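Local coordinates for transcriptional regulator, HTH_3 family (Vibrio cholerae, PDB 1Y9Q), which probably acts as a DNA-binding transcription factor, joining a helix-turn-helix domain to a cupin domain that holds zinc and D-methionine, at residues 55-60 and 65-70; 162-167 and 171-176. All blocks are in the same frame, centred on the assembly; numbering follows the deposited sequence.

Contact 1: 55-60 and 65-70. With MED (D-methionine), chain C.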
ATOM      1  N   THR A  55      10.376  -1.212  -4.319  1.00 15.70           N
ATOM      2  CA  THR A  55      10.937   0.048  -4.793  1.00 15.60           C
ATOM      3  C   THR A  55      11.309  -0.083  -6.269  1.00 15.66           C
ATOM      4  O   THR A  55      11.099   0.846  -7.056  1.00 14.41           O
ATOM      5  CB  THR A  55      12.174   0.450  -3.964  1.00 17.33           C
ATOM      6  OG1 THR A  55      11.767   0.738  -2.621  1.00 17.34           O
ATOM      7  CG2 THR A  55      12.828   1.695  -4.552  1.00 17.46           C
ATOM      8  N   LEU A  56      11.855  -1.241  -6.639  1.00 15.73           N
ATOM      9  CA  LEU A  56      12.223  -1.507  -8.028  1.00 17.16           C
ATOM     10  C   LEU A  56      11.007  -1.354  -8.938  1.00 15.76           C
ATOM     11  O   LEU A  56      11.092  -0.731  -9.996  1.00 14.25           O
ATOM     12  CB  LEU A  56      12.779  -2.923  -8.188  1.00 19.89           C
ATOM     13  CG  LEU A  56      14.285  -3.134  -8.041  1.00 22.68           C
ATOM     14  CD1 LEU A  56      14.740  -2.644  -6.691  1.00 25.87           C
ATOM     15  CD2 LEU A  56      14.613  -4.606  -8.221  1.00 22.23           C
ATOM     16  N   TRP A  57       9.880  -1.938  -8.541  1.00 15.28           N
ATOM     17  CA  TRP A  57       8.672  -1.832  -9.354  1.00 13.91           C
ATOM     18  C   TRP A  57       8.209  -0.382  -9.420  1.00 14.43           C
ATOM     19  O   TRP A  57       7.724   0.085 -10.450  1.00 15.40           O
ATOM     20  CB  TRP A  57       7.549  -2.706  -8.790  1.00 16.30           C
ATOM     21  CG  TRP A  57       7.641  -4.139  -9.218  1.00 15.97           C
ATOM     22  CD1 TRP A  57       8.242  -5.164  -8.543  1.00 15.71           C
ATOM     23  CD2 TRP A  57       7.163  -4.692 -10.448  1.00 15.16           C
ATOM     24  NE1 TRP A  57       8.168  -6.322  -9.279  1.00 18.38           N
ATOM     25  CE2 TRP A  57       7.512  -6.060 -10.454  1.00 17.00           C
ATOM     26  CE3 TRP A  57       6.473  -4.165 -11.547  1.00 13.35           C
ATOM     27  CZ2 TRP A  57       7.194  -6.909 -11.519  1.00 16.85           C
ATOM     28  CZ3 TRP A  57       6.156  -5.009 -12.604  1.00 13.76           C
ATOM     29  CH2 TRP A  57       6.517  -6.366 -12.583  1.00 15.30           C
ATOM     30  N   LYS A  58       8.366   0.332  -8.314  1.00 14.28           N
ATOM     31  CA  LYS A  58       7.962   1.722  -8.266  1.00 15.08           C
ATOM     32  C   LYS A  58       8.768   2.530  -9.283  1.00 13.71           C
ATOM     33  O   LYS A  58       8.218   3.359 -10.009  1.00 13.58           O
ATOM     34  CB  LYS A  58       8.170   2.261  -6.853  1.00 19.06           C
ATOM     35  CG  LYS A  58       7.446   3.550  -6.569  1.00 22.96           C
ATOM     36  CD  LYS A  58       7.387   3.811  -5.074  1.00 25.62           C
ATOM     37  CE  LYS A  58       6.673   5.107  -4.784  1.00 26.35           C
ATOM     38  NZ  LYS A  58       6.633   5.387  -3.327  1.00 29.14           N
ATOM     39  N   ILE A  59      10.070   2.277  -9.339  1.00 12.60           N
ATOM     40  CA  ILE A  59      10.949   2.981 -10.265  1.00 12.79           C
ATOM     41  C   ILE A  59      10.650   2.590 -11.707  1.00 12.46           C
ATOM     42  O   ILE A  59      10.503   3.456 -12.574  1.00 11.71           O
ATOM     43  CB  ILE A  59      12.430   2.688  -9.943  1.00 13.30           C
ATOM     44  CG1 ILE A  59      12.772   3.244  -8.555  1.00 13.53           C
ATOM     45  CG2 ILE A  59      13.335   3.307 -11.010  1.00 15.34           C
ATOM     46  CD1 ILE A  59      14.157   2.864  -8.053  1.00 13.10           C
ATOM     47  N   ALA A  60      10.563   1.285 -11.967  1.00 11.59           N
ATOM     48  CA  ALA A  60      10.267   0.804 -13.315  1.00 12.25           C
ATOM     49  C   ALA A  60       8.964   1.423 -13.811  1.00 11.32           C
ATOM     50  O   ALA A  60       8.872   1.885 -14.952  1.00 13.18           O
ATOM     51  CB  ALA A  60      10.161  -0.727 -13.320  1.00 12.24           C
ATOM     52  N   ALA A  65       9.136   1.218 -17.727  1.00 14.35           N
ATOM     53  CA  ALA A  65      10.033   0.138 -18.110  1.00 13.97           C
ATOM     54  C   ALA A  65       9.549  -1.143 -17.445  1.00 12.93           C
ATOM     55  O   ALA A  65       8.761  -1.103 -16.498  1.00 14.52           O
ATOM     56  CB  ALA A  65      11.448   0.448 -17.654  1.00 14.06           C
ATOM     57  N   SER A  66      10.018  -2.278 -17.943  1.00 12.54           N
ATOM     58  CA  SER A  66       9.630  -3.560 -17.372  1.00 13.05           C
ATOM     59  C   SER A  66      10.549  -3.839 -16.191  1.00 13.48           C
ATOM     60  O   SER A  66      11.583  -3.195 -16.044  1.00 12.49           O
ATOM     61  CB  SER A  66       9.803  -4.661 -18.408  1.00 13.76           C
ATOM     62  OG  SER A  66      11.167  -4.772 -18.769  1.00 14.70           O
ATOM     63  N   PHE A  67      10.176  -4.804 -15.358  1.00 13.51           N
ATOM     64  CA  PHE A  67      10.999  -5.177 -14.211  1.00 14.73           C
ATOM     65  C   PHE A  67      12.267  -5.807 -14.804  1.00 13.55           C
ATOM     66  O   PHE A  67      13.376  -5.600 -14.309  1.00 13.03           O
ATOM     67  CB  PHE A  67      10.241  -6.194 -13.345  1.00 16.93           C
ATOM     68  CG  PHE A  67      10.988  -6.642 -12.115  1.00 18.33           C
ATOM     69  CD1 PHE A  67      11.017  -5.854 -10.972  1.00 19.76           C
ATOM     70  CD2 PHE A  67      11.653  -7.866 -12.101  1.00 21.01           C
ATOM     71  CE1 PHE A  67      11.695  -6.277  -9.827  1.00 22.25           C
ATOM     72  CE2 PHE A  67      12.334  -8.300 -10.963  1.00 21.23           C
ATOM     73  CZ  PHE A  67      12.353  -7.503  -9.823  1.00 22.74           C
ATOM     74  N   SER A  68      12.086  -6.554 -15.893  1.00 13.09           N
ATOM     75  CA  SER A  68      13.193  -7.221 -16.580  1.00 12.48           C
ATOM     76  C   SER A  68      14.262  -6.244 -17.063  1.00 13.19           C
ATOM     77  O   SER A  68      15.432  -6.604 -17.176  1.00 14.25           O
ATOM     78  CB  SER A  68      12.676  -8.009 -17.793  1.00 10.95           C
ATOM     79  OG  SER A  68      11.769  -9.027 -17.417  1.00 12.65           O
ATOM     80  N   ALA A  69      13.855  -5.011 -17.355  1.00 13.54           N
ATOM     81  CA  ALA A  69      14.773  -3.989 -17.850  1.00 14.00           C
ATOM     82  C   ALA A  69      15.941  -3.720 -16.903  1.00 15.17           C
ATOM     83  O   ALA A  69      17.008  -3.271 -17.332  1.00 14.71           O
ATOM     84  CB  ALA A  69      14.013  -2.693 -18.117  1.00 13.67           C
ATOM     85  N   PHE A  70      15.742  -3.991 -15.617  1.00 13.94           N
ATOM     86  CA  PHE A  70      16.800  -3.770 -14.633  1.00 16.77           C
ATOM     87  C   PHE A  70      17.977  -4.730 -14.799  1.00 16.66           C
ATOM     88  O   PHE A  70      19.017  -4.557 -14.162  1.00 17.75           O
ATOM     89  CB  PHE A  70      16.244  -3.889 -13.214  1.00 17.07           C
ATOM     90  CG  PHE A  70      15.574  -2.642 -12.724  1.00 20.57           C
ATOM     91  CD1 PHE A  70      14.215  -2.639 -12.416  1.00 21.88           C
ATOM     92  CD2 PHE A  70      16.301  -1.460 -12.574  1.00 22.31           C
ATOM     93  CE1 PHE A  70      13.586  -1.473 -11.966  1.00 24.39           C
ATOM     94  CE2 PHE A  70      15.685  -0.292 -12.127  1.00 24.42           C
ATOM     95  CZ  PHE A  70      14.323  -0.298 -11.821  1.00 24.07           C
TER
HETATM   96  N   MED C 201       3.942  -7.603  -9.701  1.00 18.96           N
HETATM   97  CA  MED C 201       5.064  -7.750  -8.728  1.00 19.19           C
HETATM   98  C   MED C 201       4.854  -6.843  -7.509  1.00 18.93           C
HETATM   99  O   MED C 201       3.868  -6.102  -7.387  1.00 18.39           O
HETATM  100  CB  MED C 201       5.182  -9.236  -8.317  1.00 20.75           C
HETATM  101  CG  MED C 201       6.264  -9.671  -7.349  1.00 24.00           C
HETATM  102  SD  MED C 201       7.835  -9.451  -8.239  1.00 25.05           S
HETATM  103  CE  MED C 201       7.705 -10.591  -9.545  1.00 26.46           C
HETATM  104  OXT MED C 201       5.695  -6.836  -6.611  1.00 18.12           O
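In the helix-turn-helix domain, the turn after helix 53-63 brings residues 65-70 back over that helix, and Trp-57, which belongs to the D-methionine pocket, forms an offset stack with Phe-67. The phenyl ring lies against the five-membered ring of the indole, with centroids 4.5 Å apart and planes inclined by 15°. Phe-67 CB sits over the neighbouring six-membered ring as a CH-pi contact. With CG anti to the backbone N (chi1 -179°), Phe-67 carries its ring across the indole, over the five-membered ring. Over the opposite indole face lies the ligand CA, 3.4 Å from Trp-57 CE2, while the ligand sulfur SD sits beside Trp-57 NE1, 3.3 Å away near the rim of the ring. A broad, flat tryptophan suits this place because it can be packed on both faces at once.

Leu-56 CD2 packs obliquely against Phe-67 CE1, 3.7 Å away. Phe-70 packs against the same helix, about a turn further on: Ile-59 CG2 touches its CZ at the ring edge, and the small Ala-60 lets its CB approach Phe-70 CE1 to 3.8 Å. One backbone hydrogen bond ties the turn to the helix, running from Ala-65 N to Ala-60 O, 2.9 Å long and almost straight at 178°.

Helix 5-22 backs the contact, with Leu-16 against Ile-59 and Ile-12 against Phe-70. On the cupin side, Glu-105 and Phe-107 of strand 104-111 pack on Trp-57, and the ring of His-122 also meets the indole.

Contact 2: 162-167 and 171-176. With ZN (zinc ion), chain B; MED (D-methionine), chain C.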
ATOM      1  N   HIS A 162      -1.856  -2.529  -4.619  1.00 16.18           N
ATOM      2  CA  HIS A 162      -2.201  -3.945  -4.559  1.00 16.91           C
ATOM      3  C   HIS A 162      -1.215  -4.671  -3.671  1.00 15.58           C
ATOM      4  O   HIS A 162      -0.307  -4.058  -3.115  1.00 16.58           O
ATOM      5  CB  HIS A 162      -2.240  -4.579  -5.968  1.00 15.33           C
ATOM      6  CG  HIS A 162      -0.942  -4.527  -6.716  1.00 15.25           C
ATOM      7  ND1 HIS A 162      -0.430  -3.364  -7.249  1.00 14.05           N
ATOM      8  CD2 HIS A 162      -0.075  -5.512  -7.068  1.00 14.91           C
ATOM      9  CE1 HIS A 162       0.692  -3.631  -7.896  1.00 15.70           C
ATOM     10  NE2 HIS A 162       0.928  -4.928  -7.800  1.00 15.93           N
ATOM     11  N   GLY A 163      -1.402  -5.975  -3.515  1.00 16.62           N
ATOM     12  CA  GLY A 163      -0.492  -6.721  -2.669  1.00 15.60           C
ATOM     13  C   GLY A 163      -0.729  -8.212  -2.711  1.00 16.84           C
ATOM     14  O   GLY A 163      -1.719  -8.676  -3.276  1.00 15.50           O
ATOM     15  N   TYR A 164       0.191  -8.958  -2.108  1.00 16.97           N
ATOM     16  CA  TYR A 164       0.113 -10.413  -2.067  1.00 18.30           C
ATOM     17  C   TYR A 164       0.481 -10.872  -0.668  1.00 18.82           C
ATOM     18  O   TYR A 164       1.369 -10.300  -0.044  1.00 19.80           O
ATOM     19  CB  TYR A 164       1.103 -11.026  -3.052  1.00 18.65           C
ATOM     20  CG  TYR A 164       1.250 -10.243  -4.331  1.00 17.54           C
ATOM     21  CD1 TYR A 164       2.016  -9.078  -4.373  1.00 18.92           C
ATOM     22  CD2 TYR A 164       0.603 -10.651  -5.495  1.00 17.11           C
ATOM     23  CE1 TYR A 164       2.135  -8.338  -5.544  1.00 16.24           C
ATOM     24  CE2 TYR A 164       0.715  -9.918  -6.671  1.00 14.36           C
ATOM     25  CZ  TYR A 164       1.480  -8.764  -6.686  1.00 15.25           C
ATOM     26  OH  TYR A 164       1.581  -8.040  -7.843  1.00 12.46           O
ATOM     27  N   ALA A 165      -0.194 -11.906  -0.179  1.00 18.30           N
ATOM     28  CA  ALA A 165       0.104 -12.418   1.149  1.00 19.49           C
ATOM     29  C   ALA A 165      -0.112 -13.922   1.235  1.00 18.52           C
ATOM     30  O   ALA A 165      -1.105 -14.451   0.737  1.00 18.73           O
ATOM     31  CB  ALA A 165      -0.761 -11.710   2.187  1.00 19.30           C
ATOM     32  N   ALA A 166       0.834 -14.605   1.862  1.00 19.06           N
ATOM     33  CA  ALA A 166       0.728 -16.043   2.047  1.00 19.85           C
ATOM     34  C   ALA A 166      -0.077 -16.228   3.327  1.00 21.88           C
ATOM     35  O   ALA A 166       0.265 -15.648   4.360  1.00 23.56           O
ATOM     36  CB  ALA A 166       2.109 -16.654   2.197  1.00 17.40           C
ATOM     37  N   VAL A 167      -1.158 -17.001   3.261  1.00 21.37           N
ATOM     38  CA  VAL A 167      -1.977 -17.237   4.442  1.00 22.20           C
ATOM     39  C   VAL A 167      -1.402 -18.454   5.161  1.00 22.85           C
ATOM     40  O   VAL A 167      -1.337 -18.488   6.393  1.00 21.73           O
ATOM     41  CB  VAL A 167      -3.450 -17.471   4.075  1.00 23.45           C
ATOM     42  CG1 VAL A 167      -4.295 -17.506   5.338  1.00 24.06           C
ATOM     43  CG2 VAL A 167      -3.933 -16.354   3.157  1.00 26.07           C
ATOM     44  N   ALA A 171       3.477 -20.267   0.262  1.00 21.78           N
ATOM     45  CA  ALA A 171       2.563 -20.207  -0.867  1.00 19.13           C
ATOM     46  C   ALA A 171       3.395 -19.911  -2.099  1.00 18.92           C
ATOM     47  O   ALA A 171       4.335 -19.119  -2.046  1.00 18.82           O
ATOM     48  CB  ALA A 171       1.528 -19.121  -0.661  1.00 21.19           C
ATOM     49  N   VAL A 172       3.058 -20.573  -3.198  1.00 18.07           N
ATOM     50  CA  VAL A 172       3.762 -20.387  -4.454  1.00 16.46           C
ATOM     51  C   VAL A 172       2.713 -20.075  -5.504  1.00 15.01           C
ATOM     52  O   VAL A 172       1.662 -20.716  -5.543  1.00 14.96           O
ATOM     53  CB  VAL A 172       4.519 -21.662  -4.869  1.00 17.82           C
ATOM     54  CG1 VAL A 172       5.263 -21.423  -6.179  1.00 18.72           C
ATOM     55  CG2 VAL A 172       5.493 -22.073  -3.769  1.00 18.19           C
ATOM     56  N   PHE A 173       2.983 -19.083  -6.346  1.00 14.12           N
ATOM     57  CA  PHE A 173       2.025 -18.722  -7.384  1.00 13.39           C
ATOM     58  C   PHE A 173       2.699 -18.186  -8.632  1.00 13.18           C
ATOM     59  O   PHE A 173       3.796 -17.632  -8.567  1.00 14.14           O
ATOM     60  CB  PHE A 173       1.024 -17.688  -6.850  1.00 14.66           C
ATOM     61  CG  PHE A 173       1.638 -16.357  -6.471  1.00 16.31           C
ATOM     62  CD1 PHE A 173       1.570 -15.272  -7.339  1.00 16.45           C
ATOM     63  CD2 PHE A 173       2.248 -16.181  -5.231  1.00 16.27           C
ATOM     64  CE1 PHE A 173       2.094 -14.029  -6.978  1.00 15.76           C
ATOM     65  CE2 PHE A 173       2.775 -14.946  -4.860  1.00 17.39           C
ATOM     66  CZ  PHE A 173       2.696 -13.866  -5.736  1.00 17.21           C
ATOM     67  N   GLN A 174       2.045 -18.372  -9.772  1.00 12.66           N
ATOM     68  CA  GLN A 174       2.576 -17.861 -11.018  1.00 12.91           C
ATOM     69  C   GLN A 174       2.013 -16.458 -11.164  1.00 12.07           C
ATOM     70  O   GLN A 174       0.831 -16.228 -10.906  1.00 12.63           O
ATOM     71  CB  GLN A 174       2.121 -18.694 -12.218  1.00 15.20           C
ATOM     72  CG  GLN A 174       2.675 -18.142 -13.530  1.00 21.37           C
ATOM     73  CD  GLN A 174       2.021 -18.739 -14.754  1.00 24.64           C
ATOM     74  OE1 GLN A 174       0.826 -18.551 -14.987  1.00 26.31           O
ATOM     75  NE2 GLN A 174       2.804 -19.466 -15.547  1.00 27.40           N
ATOM     76  N   ASN A 175       2.858 -15.522 -11.574  1.00 10.66           N
ATOM     77  CA  ASN A 175       2.417 -14.152 -11.760  1.00 10.25           C
ATOM     78  C   ASN A 175       2.757 -13.701 -13.175  1.00 10.04           C
ATOM     79  O   ASN A 175       3.924 -13.657 -13.549  1.00 11.89           O
ATOM     80  CB  ASN A 175       3.095 -13.245 -10.724  1.00 10.89           C
ATOM     81  CG  ASN A 175       2.648 -11.788 -10.822  1.00 11.98           C
ATOM     82  OD1 ASN A 175       1.487 -11.487 -11.112  1.00 15.97           O
ATOM     83  ND2 ASN A 175       3.571 -10.876 -10.549  1.00 13.69           N
ATOM     84  N   ILE A 176       1.731 -13.402 -13.965  1.00 11.48           N
ATOM     85  CA  ILE A 176       1.932 -12.910 -15.324  1.00 10.96           C
ATOM     86  C   ILE A 176       1.685 -11.406 -15.273  1.00 12.08           C
ATOM     87  O   ILE A 176       0.617 -10.971 -14.840  1.00 12.16           O
ATOM     88  CB  ILE A 176       0.919 -13.530 -16.314  1.00 11.71           C
ATOM     89  CG1 ILE A 176       1.173 -15.028 -16.461  1.00 10.67           C
ATOM     90  CG2 ILE A 176       1.006 -12.825 -17.661  1.00 12.93           C
ATOM     91  CD1 ILE A 176       0.079 -15.740 -17.232  1.00 12.40           C
TER
HETATM   92 ZN    ZN B 202       2.397  -6.253  -8.849  1.00 16.80          ZN
HETATM   93  N   MED C 201       3.942  -7.603  -9.701  1.00 18.96           N
HETATM   94  CA  MED C 201       5.064  -7.750  -8.728  1.00 19.19           C
HETATM   95  C   MED C 201       4.854  -6.843  -7.509  1.00 18.93           C
HETATM   96  O   MED C 201       3.868  -6.102  -7.387  1.00 18.39           O
HETATM   97  CB  MED C 201       5.182  -9.236  -8.317  1.00 20.75           C
HETATM   98  CG  MED C 201       6.264  -9.671  -7.349  1.00 24.00           C
HETATM   99  SD  MED C 201       7.835  -9.451  -8.239  1.00 25.05           S
HETATM  100  CE  MED C 201       7.705 -10.591  -9.545  1.00 26.46           C
HETATM  101  OXT MED C 201       5.695  -6.836  -6.611  1.00 18.12           O
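The rings of Tyr-164 and Phe-173 approach across the interior with planes only 18° apart, yet they are slid so far that they barely overlap, their centroids lying 5.7 Å from each other. Their touch is therefore local, Tyr-164 CD2 to Phe-173 CZ at 3.8 Å. At the edge of the tyrosine ring, in its plane, sit the zinc ion and the ligand carboxylate oxygen O. The edge of the His-162 imidazole is turned to Tyr-164 CZ.

Tyr-164 thus serves two environments: its ring carbons join the apolar interior, and its hydroxyl OH binds zinc at 2.2 Å. The first torsion, with CG beside the backbone N (chi1 -37°), carries the ring inward to the metal. His-162 NE2 is also 2.2 Å from zinc, and its ND1 is hydrogen-bonded to the backbone O of Gln-160, which helps fix the rotation of the imidazole and keeps NE2 aimed at the metal. D-methionine chelates the ion through its amino N, at 2.2 Å, and carboxylate O, at 2.1 Å; His-122 and Glu-128 complete a set of six donor atoms. Asn-175 reaches from the other strand to the ligand near its CB.

Farther from the metal, Ala-166 CB and Ala-171 CB meet at 3.8 Å, their small methyls suiting the place where the chain passes between the strands. The strand axes are 7.9 Å apart at an angle of 142°, and the strands belong to different sheets, so they meet face to face through side chains and not through backbone hydrogen bonds. Two facing antiparallel sheets with a metal held between them by histidines and a glutamate, here joined by Tyr-164, are characteristic of the cupin beta-barrel.

In the fold
Both contacts are buried, but they lie in different domains, with centres about 18 Å apart and nearest atoms about 5 Å apart. Contact 1 joins a helix to the turn that follows it, whereas contact 2 links strands of opposing sheets. The chemistry differs accordingly: 55-60 and 65-70 share an offset aromatic stack and a backbone hydrogen bond, while 162-167 and 171-176 meet through sparser apolar touches beside a metal centre. D-methionine bridges them, since contact 1 supplies an indole face for its CA, with the sulfur beside NE1, and contact 2 supplies two of the four protein ligands of the zinc that grips its polar end. The ligand thus lies between the two domains.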